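PDB 3O0F: putative metal-dependent phosphoesterase from Bifidobacterium adolescentis, which hydrolyses phosphoesters with the help of bound iron and zinc ions, binds AMP, and may act as a 5'-3' exonuclease on nucleic acids. Local coordinates for residues R113-V118 / I127-V132; A134-G139 / R146-D151. All blocks are in the same frame, centred on the assembly; numbering follows the deposited sequence. Where two conformers were deposited one is given.

Interaction 1: R113-V118 / I127-V132; sequences RTKRMV and ITWDDV. With AMP (adenosine monophosphate), chain B.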
ATOM      1  N   ARG A 113      -0.312  14.540 -12.014  1.00 23.59           N
ATOM      2  CA  ARG A 113       1.081  14.607 -11.628  1.00 24.42           C
ATOM      3  C   ARG A 113       1.973  13.711 -12.498  1.00 24.47           C
ATOM      4  O   ARG A 113       3.115  14.069 -12.852  1.00 20.23           O
ATOM      5  CB  ARG A 113       1.165  14.099 -10.186  1.00 27.56           C
ATOM      6  CG  ARG A 113       2.343  14.488  -9.361  1.00 30.40           C
ATOM      7  CD  ARG A 113       3.518  13.505  -9.369  1.00 39.48           C
ATOM      8  NE  ARG A 113       3.192  12.098  -9.306  1.00 36.80           N
ATOM      9  CZ  ARG A 113       3.821  11.186  -8.551  1.00 32.31           C
ATOM     10  NH1 ARG A 113       4.822  11.485  -7.727  1.00 33.31           N
ATOM     11  NH2 ARG A 113       3.409   9.939  -8.616  1.00 29.64           N
ATOM     12  N   THR A 114       1.472  12.510 -12.769  1.00 22.77           N
ATOM     13  CA  THR A 114       2.275  11.479 -13.404  1.00 21.97           C
ATOM     14  C   THR A 114       2.418  11.845 -14.885  1.00 23.15           C
ATOM     15  O   THR A 114       3.484  11.679 -15.459  1.00 22.56           O
ATOM     16  CB  THR A 114       1.681  10.068 -13.124  1.00 24.10           C
ATOM     17  OG1 THR A 114       1.712   9.818 -11.701  1.00 26.41           O
ATOM     18  CG2 THR A 114       2.493   8.962 -13.811  1.00 17.37           C
ATOM     19  N   LYS A 115       1.364  12.416 -15.462  1.00 25.19           N
ATOM     20  CA  LYS A 115       1.426  12.966 -16.816  1.00 30.04           C
ATOM     21  C   LYS A 115       2.476  14.076 -16.901  1.00 28.22           C
ATOM     22  O   LYS A 115       3.266  14.107 -17.822  1.00 28.01           O
ATOM     23  CB  LYS A 115       0.081  13.549 -17.240  1.00 32.11           C
ATOM     24  CG  LYS A 115      -0.952  12.553 -17.675  1.00 40.78           C
ATOM     25  CD  LYS A 115      -2.253  13.270 -18.104  1.00 49.80           C
ATOM     26  CE  LYS A 115      -3.193  12.346 -18.881  1.00 52.48           C
ATOM     27  NZ  LYS A 115      -4.618  12.786 -18.780  1.00 51.57           N
ATOM     28  N   ARG A 116       2.494  14.986 -15.930  1.00 29.74           N
ATOM     29  CA  ARG A 116       3.422  16.131 -16.001  1.00 28.50           C
ATOM     30  C   ARG A 116       4.850  15.639 -15.863  1.00 26.43           C
ATOM     31  O   ARG A 116       5.728  16.135 -16.535  1.00 28.56           O
ATOM     32  CB  ARG A 116       3.099  17.214 -14.960  1.00 29.01           C
ATOM     33  CG  ARG A 116       1.994  18.201 -15.422  1.00 43.65           C
ATOM     34  CD  ARG A 116       1.665  19.292 -14.388  1.00 50.98           C
ATOM     35  NE  ARG A 116       0.987  18.736 -13.207  1.00 63.14           N
ATOM     36  CZ  ARG A 116       1.295  18.996 -11.928  1.00 63.97           C
ATOM     37  NH1 ARG A 116       2.277  19.855 -11.622  1.00 58.78           N
ATOM     38  NH2 ARG A 116       0.603  18.397 -10.941  1.00 54.32           N
HETATM   39  N   MSE A 117       5.060  14.619 -15.033  1.00 23.63           N
HETATM   40  CA  MSE A 117       6.363  13.959 -14.943  1.00 23.95           C
HETATM   41  C   MSE A 117       6.803  13.330 -16.237  1.00 22.50           C
HETATM   42  O   MSE A 117       7.966  13.433 -16.579  1.00 25.36           O
HETATM   43  CB  MSE A 117       6.358  12.888 -13.869  1.00 21.66           C
HETATM   44  CG  MSE A 117       6.524  13.459 -12.505  1.00 31.03           C
HETATM   45 SE   MSE A 117       6.908  12.097 -11.185  0.75 46.32          SE
HETATM   46  CE  MSE A 117       8.541  11.242 -11.920  1.00 25.58           C
ATOM     47  N   VAL A 118       5.887  12.645 -16.941  1.00 23.41           N
ATOM     48  CA  VAL A 118       6.240  12.016 -18.205  1.00 25.59           C
ATOM     49  C   VAL A 118       6.524  13.121 -19.257  1.00 27.89           C
ATOM     50  O   VAL A 118       7.427  12.985 -20.071  1.00 30.92           O
ATOM     51  CB  VAL A 118       5.167  10.994 -18.663  1.00 25.30           C
ATOM     52  CG1 VAL A 118       5.550  10.389 -19.993  1.00 24.89           C
ATOM     53  CG2 VAL A 118       5.010   9.888 -17.635  1.00 24.84           C
ATOM     54  N   ILE A 127      10.357   7.976 -23.998  0.50 34.74           N
ATOM     55  CA  ILE A 127       9.096   7.550 -23.381  0.50 33.59           C
ATOM     56  C   ILE A 127       8.010   8.518 -23.820  0.50 32.79           C
ATOM     57  O   ILE A 127       8.275   9.709 -24.015  0.50 33.05           O
ATOM     58  CB  ILE A 127       9.173   7.571 -21.848  0.50 33.83           C
ATOM     59  CG1 ILE A 127       9.826   6.287 -21.338  0.50 35.66           C
ATOM     60  CG2 ILE A 127       7.773   7.701 -21.217  0.50 34.77           C
ATOM     61  CD1 ILE A 127       9.021   5.059 -21.602  0.50 37.35           C
ATOM     62  N   THR A 128       6.795   8.004 -23.993  1.00 31.12           N
ATOM     63  CA  THR A 128       5.628   8.833 -24.307  1.00 30.97           C
ATOM     64  C   THR A 128       4.565   8.484 -23.294  1.00 29.41           C
ATOM     65  O   THR A 128       4.663   7.471 -22.593  1.00 26.78           O
ATOM     66  CB  THR A 128       5.107   8.545 -25.741  1.00 32.75           C
ATOM     67  OG1 THR A 128       4.667   7.177 -25.837  1.00 27.03           O
ATOM     68  CG2 THR A 128       6.232   8.793 -26.819  1.00 29.91           C
ATOM     69  N   TRP A 129       3.534   9.303 -23.217  1.00 31.64           N
ATOM     70  CA  TRP A 129       2.415   8.988 -22.359  1.00 30.30           C
ATOM     71  C   TRP A 129       1.868   7.613 -22.709  1.00 31.62           C
ATOM     72  O   TRP A 129       1.587   6.822 -21.812  1.00 29.20           O
ATOM     73  CB  TRP A 129       1.341  10.080 -22.415  1.00 32.72           C
ATOM     74  CG  TRP A 129       0.218   9.842 -21.448  1.00 37.41           C
ATOM     75  CD1 TRP A 129      -1.114   9.732 -21.745  1.00 42.69           C
ATOM     76  CD2 TRP A 129       0.333   9.641 -20.033  1.00 34.76           C
ATOM     77  NE1 TRP A 129      -1.834   9.486 -20.599  1.00 43.90           N
ATOM     78  CE2 TRP A 129      -0.975   9.433 -19.534  1.00 38.76           C
ATOM     79  CE3 TRP A 129       1.409   9.637 -19.136  1.00 40.91           C
ATOM     80  CZ2 TRP A 129      -1.237   9.217 -18.180  1.00 36.70           C
ATOM     81  CZ3 TRP A 129       1.143   9.430 -17.778  1.00 41.14           C
ATOM     82  CH2 TRP A 129      -0.171   9.227 -17.321  1.00 39.19           C
ATOM     83  N   ASP A 130       1.771   7.285 -24.002  1.00 30.32           N
ATOM     84  CA  ASP A 130       1.291   5.956 -24.402  1.00 30.84           C
ATOM     85  C   ASP A 130       2.148   4.779 -23.950  1.00 29.96           C
ATOM     86  O   ASP A 130       1.633   3.671 -23.766  1.00 29.78           O
ATOM     87  CB  ASP A 130       1.130   5.844 -25.918  1.00 36.63           C
ATOM     88  CG  ASP A 130      -0.075   6.611 -26.445  1.00 43.34           C
ATOM     89  OD1 ASP A 130      -0.896   7.083 -25.634  1.00 50.79           O
ATOM     90  OD2 ASP A 130      -0.192   6.734 -27.690  1.00 60.00           O
ATOM     91  N   ASP A 131       3.453   4.961 -23.838  1.00 26.59           N
ATOM     92  CA  ASP A 131       4.282   3.872 -23.334  1.00 27.28           C
ATOM     93  C   ASP A 131       3.913   3.618 -21.865  1.00 24.71           C
ATOM     94  O   ASP A 131       3.845   2.473 -21.408  1.00 24.71           O
ATOM     95  CB  ASP A 131       5.773   4.207 -23.473  1.00 29.06           C
ATOM     96  CG  ASP A 131       6.175   4.506 -24.919  1.00 38.00           C
ATOM     97  OD1 ASP A 131       5.512   3.988 -25.862  1.00 38.60           O
ATOM     98  OD2 ASP A 131       7.158   5.266 -25.113  1.00 33.58           O
ATOM     99  N   VAL A 132       3.620   4.691 -21.140  1.00 26.94           N
ATOM    100  CA  VAL A 132       3.213   4.545 -19.719  1.00 26.88           C
ATOM    101  C   VAL A 132       1.839   3.909 -19.634  1.00 28.33           C
ATOM    102  O   VAL A 132       1.619   2.970 -18.852  1.00 27.68           O
ATOM    103  CB  VAL A 132       3.232   5.874 -18.954  1.00 25.32           C
ATOM    104  CG1 VAL A 132       2.788   5.656 -17.492  1.00 23.81           C
ATOM    105  CG2 VAL A 132       4.630   6.496 -19.022  1.00 21.54           C
TER
HETATM  106  P   AMP B 301       4.377   7.445  -6.205  1.00 24.64           P
HETATM  107  O1P AMP B 301       3.397   7.233  -5.110  1.00 19.33           O
HETATM  108  O2P AMP B 301       3.649   7.561  -7.519  1.00 21.47           O
HETATM  109  O3P AMP B 301       5.393   8.561  -5.952  1.00 24.68           O
HETATM  110  O5' AMP B 301       5.232   6.090  -6.313  1.00 23.07           O
HETATM  111  C5' AMP B 301       6.101   5.721  -5.270  1.00 30.01           C
HETATM  112  C4' AMP B 301       5.805   4.288  -4.948  1.00 33.63           C
HETATM  113  O4' AMP B 301       6.386   3.368  -5.911  1.00 33.11           O
HETATM  114  C3' AMP B 301       6.353   3.921  -3.573  1.00 34.80           C
HETATM  115  O3' AMP B 301       5.265   3.797  -2.667  1.00 30.94           O
HETATM  116  C2' AMP B 301       6.924   2.552  -3.903  1.00 41.02           C
HETATM  117  O2' AMP B 301       7.531   1.680  -2.949  1.00 45.31           O
HETATM  118  C1' AMP B 301       6.392   2.101  -5.256  1.00 27.50           C
HETATM  119  N9  AMP B 301       7.246   1.091  -5.908  1.00 31.89           N
HETATM  120  C8  AMP B 301       6.786   0.039  -6.589  1.00 29.98           C
HETATM  121  N7  AMP B 301       7.814  -0.690  -7.073  1.00 24.62           N
HETATM  122  C5  AMP B 301       8.958  -0.096  -6.697  1.00 25.10           C
HETATM  123  C6  AMP B 301      10.399  -0.350  -6.869  1.00 24.00           C
HETATM  124  N6  AMP B 301      10.858  -1.439  -7.568  1.00 27.19           N
HETATM  125  N1  AMP B 301      11.244   0.547  -6.323  1.00 28.19           N
HETATM  126  C2  AMP B 301      10.843   1.630  -5.635  1.00 24.76           C
HETATM  127  N3  AMP B 301       9.549   1.915  -5.434  1.00 26.14           N
HETATM  128  C4  AMP B 301       8.580   1.095  -5.925  1.00 31.79           C
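Lys115 lays the aliphatic part of its side chain over one face of the Trp129 indole. Lys115 CG stands 3.4 Å from the centroid of the Trp129 six-membered ring, 15° off the ring normal, a CH-pi contact. Beyond CG the chain runs extended, bringing Lys115 CE to 3.6 Å from Trp129 NE1, so a long lysine can line the ring with methylenes and still carry its amine outward. The indole reaches helix 97-124 because its CG is anti to the backbone N (chi1 -175°).

Val118 meets the same ring at its edge, near the ring plane, with CG2 3.9 Å from Trp129 CZ3. Val118 CG2 also packs 3.7 Å from Val132 CG2, while Val118 CG1 lies 3.7 Å from Ile127 CG2; a branched residue thus fills the angle between loop and helix with both arms. Thr114, buried beside the ring, turns its hydroxyl to Arg110 O of its own helix.

Farther out, Thr128 and Asp131 hold the start of the short helix: Asp131 N donates to Thr128 OG1 at 3.2 Å, and Thr128 N returns a bond to Asp131 OD2, met from above the carboxylate plane. On helix 97-124, Arg113 sends NH2 to AMP O2P at 2.6 Å. The arrangement is a capping box opening a short helix against a long one, whose Arg113 joins the AMP phosphate site.

Interaction 2: A134-G139 / R146-D151; sequences AQVKEG and RPHIAD. With AMP (adenosine monophosphate), chain B.
Gln135 folds its side chain over the CB of Asp151, with CG and OE1 each 3.6 Å from that carbon. The chain bends at chi2 (-58°), which keeps the amide alongside the helix, its plane turned 75° from the Asp151 carboxylate. Because the Gln135 side chain meets the CB methylene and not the carboxylate oxygens, the contact is van der Waals; a water within hydrogen-bonding distance of both Gln135 O (2.8 Å) and Asp151 OD2 (2.6 Å) adds a polar link. The other carboxylate oxygen, OD1, forms a salt bridge with Arg162, itself an AMP-binding residue, consistent with a second-shell role for the aspartate.

His148 presents its ring edge to the loop, CD2 lying 3.4 Å from Gln135 O near the ring plane, while Val136 CG2 packs against the same carbon. Imidazole suits this place because both nitrogens are used: NE2 pairs with Ser24 O and ND1 with Gly145 N.

Arg146 grips the phosphate twice. The Arg146 backbone N donates to AMP O2P at 2.9 Å, and Arg146 NH1 gives AMP O3P a nearly straight bond of 2.7 Å (173°), with O3P at the guanidinium edge. NH2 of the same guanidinium donates to Val170 O, helping fix its rotation. With an alanine in place of Arg146, O3P would probably lose its charged partner and Val170 O its donor. Pro147 CG lies 3.2 Å from AMP O4'. Ile149, its CB pointing away from the loop, packs on Leu121, so helix 146-155 lies between the 134-139 loop and helix 97-124, with helix 162-166 also packing on it.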
ATOM      1  N   ALA A 134       0.600   1.944 -21.655  1.00 31.09           N
ATOM      2  CA  ALA A 134       0.804   0.510 -21.903  1.00 30.84           C
ATOM      3  C   ALA A 134       1.156  -0.311 -20.668  1.00 30.08           C
ATOM      4  O   ALA A 134       0.939  -1.539 -20.668  1.00 26.00           O
ATOM      5  CB  ALA A 134       1.855   0.279 -23.049  1.00 33.98           C
ATOM      6  N   GLN A 135       1.667   0.336 -19.603  1.00 27.44           N
ATOM      7  CA  GLN A 135       2.078  -0.389 -18.380  1.00 26.03           C
ATOM      8  C   GLN A 135       0.989  -0.374 -17.291  1.00 26.00           C
ATOM      9  O   GLN A 135       1.148  -1.021 -16.242  1.00 19.94           O
ATOM     10  CB  GLN A 135       3.370   0.210 -17.793  1.00 25.36           C
ATOM     11  CG  GLN A 135       4.598   0.119 -18.688  1.00 27.30           C
ATOM     12  CD  GLN A 135       4.957  -1.308 -19.086  1.00 29.34           C
ATOM     13  OE1 GLN A 135       4.855  -2.225 -18.286  1.00 30.80           O
ATOM     14  NE2 GLN A 135       5.351  -1.495 -20.344  1.00 27.27           N
ATOM     15  N   VAL A 136      -0.088   0.384 -17.542  1.00 24.70           N
ATOM     16  CA  VAL A 136      -1.255   0.471 -16.660  1.00 26.18           C
ATOM     17  C   VAL A 136      -2.260  -0.658 -17.001  1.00 27.09           C
ATOM     18  O   VAL A 136      -3.060  -0.507 -17.930  1.00 31.30           O
ATOM     19  CB  VAL A 136      -1.909   1.861 -16.843  1.00 26.69           C
ATOM     20  CG1 VAL A 136      -3.139   2.009 -16.023  1.00 27.91           C
ATOM     21  CG2 VAL A 136      -0.918   2.962 -16.496  1.00 29.81           C
ATOM     22  N   LYS A 137      -2.241  -1.758 -16.242  1.00 20.72           N
ATOM     23  CA  LYS A 137      -2.752  -3.032 -16.738  1.00 21.73           C
ATOM     24  C   LYS A 137      -4.247  -3.208 -16.661  1.00 23.57           C
ATOM     25  O   LYS A 137      -4.811  -4.013 -17.410  1.00 21.40           O
ATOM     26  CB  LYS A 137      -2.048  -4.227 -16.083  1.00 20.07           C
ATOM     27  CG  LYS A 137      -0.556  -4.277 -16.358  1.00 22.24           C
ATOM     28  CD  LYS A 137      -0.238  -4.470 -17.873  1.00 25.76           C
ATOM     29  CE  LYS A 137       1.268  -4.658 -18.123  1.00 28.66           C
ATOM     30  NZ  LYS A 137       1.571  -4.651 -19.580  1.00 33.57           N
ATOM     31  N   GLU A 138      -4.900  -2.429 -15.812  1.00 23.94           N
ATOM     32  CA  GLU A 138      -6.340  -2.452 -15.756  1.00 24.61           C
ATOM     33  C   GLU A 138      -6.993  -1.162 -16.233  1.00 24.08           C
ATOM     34  O   GLU A 138      -8.149  -0.898 -15.894  1.00 25.67           O
ATOM     35  CB  GLU A 138      -6.776  -2.778 -14.326  1.00 21.66           C
ATOM     36  CG  GLU A 138      -6.456  -4.186 -13.902  1.00 21.18           C
ATOM     37  CD  GLU A 138      -7.381  -5.215 -14.560  1.00 36.00           C
ATOM     38  OE1 GLU A 138      -8.371  -4.797 -15.205  1.00 36.37           O
ATOM     39  OE2 GLU A 138      -7.119  -6.426 -14.425  1.00 41.17           O
ATOM     40  N   GLY A 139      -6.254  -0.352 -16.987  1.00 27.39           N
ATOM     41  CA  GLY A 139      -6.751   0.914 -17.549  1.00 27.42           C
ATOM     42  C   GLY A 139      -7.200   1.936 -16.526  1.00 29.87           C
ATOM     43  O   GLY A 139      -6.507   2.168 -15.506  1.00 26.96           O
ATOM     44  N   ARG A 146       4.477   6.569 -10.105  1.00 22.64           N
ATOM     45  CA  ARG A 146       5.853   6.391 -10.613  1.00 21.62           C
ATOM     46  C   ARG A 146       6.220   4.977 -11.058  1.00 17.94           C
ATOM     47  O   ARG A 146       6.993   4.833 -12.012  1.00 26.12           O
ATOM     48  CB  ARG A 146       6.878   6.961  -9.624  1.00 22.24           C
ATOM     49  CG  ARG A 146       6.905   8.500  -9.629  1.00 25.23           C
ATOM     50  CD  ARG A 146       7.219   9.034  -8.264  1.00 36.24           C
ATOM     51  NE  ARG A 146       8.546   8.691  -7.822  1.00 37.10           N
ATOM     52  CZ  ARG A 146       8.905   8.374  -6.581  1.00 39.22           C
ATOM     53  NH1 ARG A 146       8.034   8.283  -5.594  1.00 39.31           N
ATOM     54  NH2 ARG A 146      10.176   8.094  -6.339  1.00 43.65           N
ATOM     55  N   PRO A 147       5.705   3.922 -10.397  1.00 18.18           N
ATOM     56  CA  PRO A 147       6.069   2.594 -10.899  1.00 15.79           C
ATOM     57  C   PRO A 147       5.752   2.319 -12.362  1.00 17.24           C
ATOM     58  O   PRO A 147       6.500   1.601 -13.001  1.00 15.60           O
ATOM     59  CB  PRO A 147       5.257   1.652 -10.009  1.00 17.25           C
ATOM     60  CG  PRO A 147       5.185   2.354  -8.735  1.00 21.55           C
ATOM     61  CD  PRO A 147       4.964   3.808  -9.121  1.00 16.54           C
ATOM     62  N   HIS A 148       4.655   2.878 -12.868  1.00 16.80           N
ATOM     63  CA  HIS A 148       4.276   2.738 -14.247  1.00 18.33           C
ATOM     64  C   HIS A 148       5.199   3.508 -15.184  1.00 19.51           C
ATOM     65  O   HIS A 148       5.456   3.050 -16.280  1.00 20.75           O
ATOM     66  CB  HIS A 148       2.806   3.147 -14.452  1.00 19.55           C
ATOM     67  CG  HIS A 148       1.871   2.400 -13.556  1.00 16.27           C
ATOM     68  ND1 HIS A 148       1.467   2.890 -12.338  1.00 14.21           N
ATOM     69  CD2 HIS A 148       1.333   1.165 -13.662  1.00 18.40           C
ATOM     70  CE1 HIS A 148       0.722   1.987 -11.728  1.00 14.68           C
ATOM     71  NE2 HIS A 148       0.600   0.942 -12.529  1.00 16.68           N
ATOM     72  N   ILE A 149       5.689   4.664 -14.747  1.00 18.98           N
ATOM     73  CA  ILE A 149       6.766   5.350 -15.442  1.00 18.74           C
ATOM     74  C   ILE A 149       8.032   4.487 -15.449  1.00 18.92           C
ATOM     75  O   ILE A 149       8.646   4.292 -16.495  1.00 19.09           O
ATOM     76  CB  ILE A 149       7.142   6.723 -14.816  1.00 18.26           C
ATOM     77  CG1 ILE A 149       5.932   7.653 -14.688  1.00 16.66           C
ATOM     78  CG2 ILE A 149       8.241   7.411 -15.670  1.00 19.26           C
ATOM     79  CD1 ILE A 149       6.283   9.063 -14.155  1.00 19.47           C
ATOM     80  N   ALA A 150       8.444   3.989 -14.285  1.00 21.17           N
ATOM     81  CA  ALA A 150       9.639   3.128 -14.220  1.00 20.53           C
ATOM     82  C   ALA A 150       9.494   1.959 -15.172  1.00 23.62           C
ATOM     83  O   ALA A 150      10.401   1.683 -15.948  1.00 22.72           O
ATOM     84  CB  ALA A 150       9.886   2.635 -12.786  1.00 21.23           C
ATOM     85  N   ASP A 151       8.340   1.280 -15.129  1.00 23.38           N
ATOM     86  CA  ASP A 151       8.071   0.176 -16.047  1.00 25.62           C
ATOM     87  C   ASP A 151       8.196   0.574 -17.525  1.00 27.15           C
ATOM     88  O   ASP A 151       8.736  -0.192 -18.323  1.00 22.89           O
ATOM     89  CB  ASP A 151       6.671  -0.416 -15.806  1.00 22.66           C
ATOM     90  CG  ASP A 151       6.556  -1.154 -14.449  1.00 37.49           C
ATOM     91  OD1 ASP A 151       7.626  -1.477 -13.833  1.00 29.33           O
ATOM     92  OD2 ASP A 151       5.386  -1.400 -13.994  1.00 32.64           O
TER
HETATM   93  P   AMP B 301       4.377   7.445  -6.205  1.00 24.64           P
HETATM   94  O1P AMP B 301       3.397   7.233  -5.110  1.00 19.33           O
HETATM   95  O2P AMP B 301       3.649   7.561  -7.519  1.00 21.47           O
HETATM   96  O3P AMP B 301       5.393   8.561  -5.952  1.00 24.68           O
HETATM   97  O5' AMP B 301       5.232   6.090  -6.313  1.00 23.07           O
HETATM   98  C5' AMP B 301       6.101   5.721  -5.270  1.00 30.01           C
HETATM   99  C4' AMP B 301       5.805   4.288  -4.948  1.00 33.63           C
HETATM  100  O4' AMP B 301       6.386   3.368  -5.911  1.00 33.11           O
HETATM  101  C3' AMP B 301       6.353   3.921  -3.573  1.00 34.80           C
HETATM  102  O3' AMP B 301       5.265   3.797  -2.667  1.00 30.94           O
HETATM  103  C2' AMP B 301       6.924   2.552  -3.903  1.00 41.02           C
HETATM  104  O2' AMP B 301       7.531   1.680  -2.949  1.00 45.31           O
HETATM  105  C1' AMP B 301       6.392   2.101  -5.256  1.00 27.50           C
HETATM  106  N9  AMP B 301       7.246   1.091  -5.908  1.00 31.89           N
HETATM  107  C8  AMP B 301       6.786   0.039  -6.589  1.00 29.98           C
HETATM  108  N7  AMP B 301       7.814  -0.690  -7.073  1.00 24.62           N
HETATM  109  C5  AMP B 301       8.958  -0.096  -6.697  1.00 25.10           C
HETATM  110  C6  AMP B 301      10.399  -0.350  -6.869  1.00 24.00           C
HETATM  111  N6  AMP B 301      10.858  -1.439  -7.568  1.00 27.19           N
HETATM  112  N1  AMP B 301      11.244   0.547  -6.323  1.00 28.19           N
HETATM  113  C2  AMP B 301      10.843   1.630  -5.635  1.00 24.76           C
HETATM  114  N3  AMP B 301       9.549   1.915  -5.434  1.00 26.14           N
HETATM  115  C4  AMP B 301       8.580   1.095  -5.925  1.00 31.79           C
HETATM  116  O   HOH W   1       3.139  -2.411 -14.874  1.00 31.15           O
HETATM  117  O   HOH W   2      -1.131  -1.865 -13.651  1.00 16.57           O

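In the fold
Interactions 1 and 2 follow each other along the chain, with centres 9 Å apart, and both are partly buried. Interaction 1 sets helix 129-133 on helix 97-124 through methyls and an indole; interaction 2 sets the following loop on helix 146-155 through the aliphatic parts of polar residues, a valine, an imidazole edge and a bridging water. Neither has a direct hydrogen bond between its segments. They meet where Ile149 packs on Thr114, Met117 and Val118, an apolar core that ties helix 146-155 to helix 97-124. Nearer the nucleotide, the Arg113 guanidinium packs on the Arg146 CD methylene, and both side chains reach the AMP phosphate, near the iron and zinc site; Arg110 and Ser163 also hydrogen-bond to AMP.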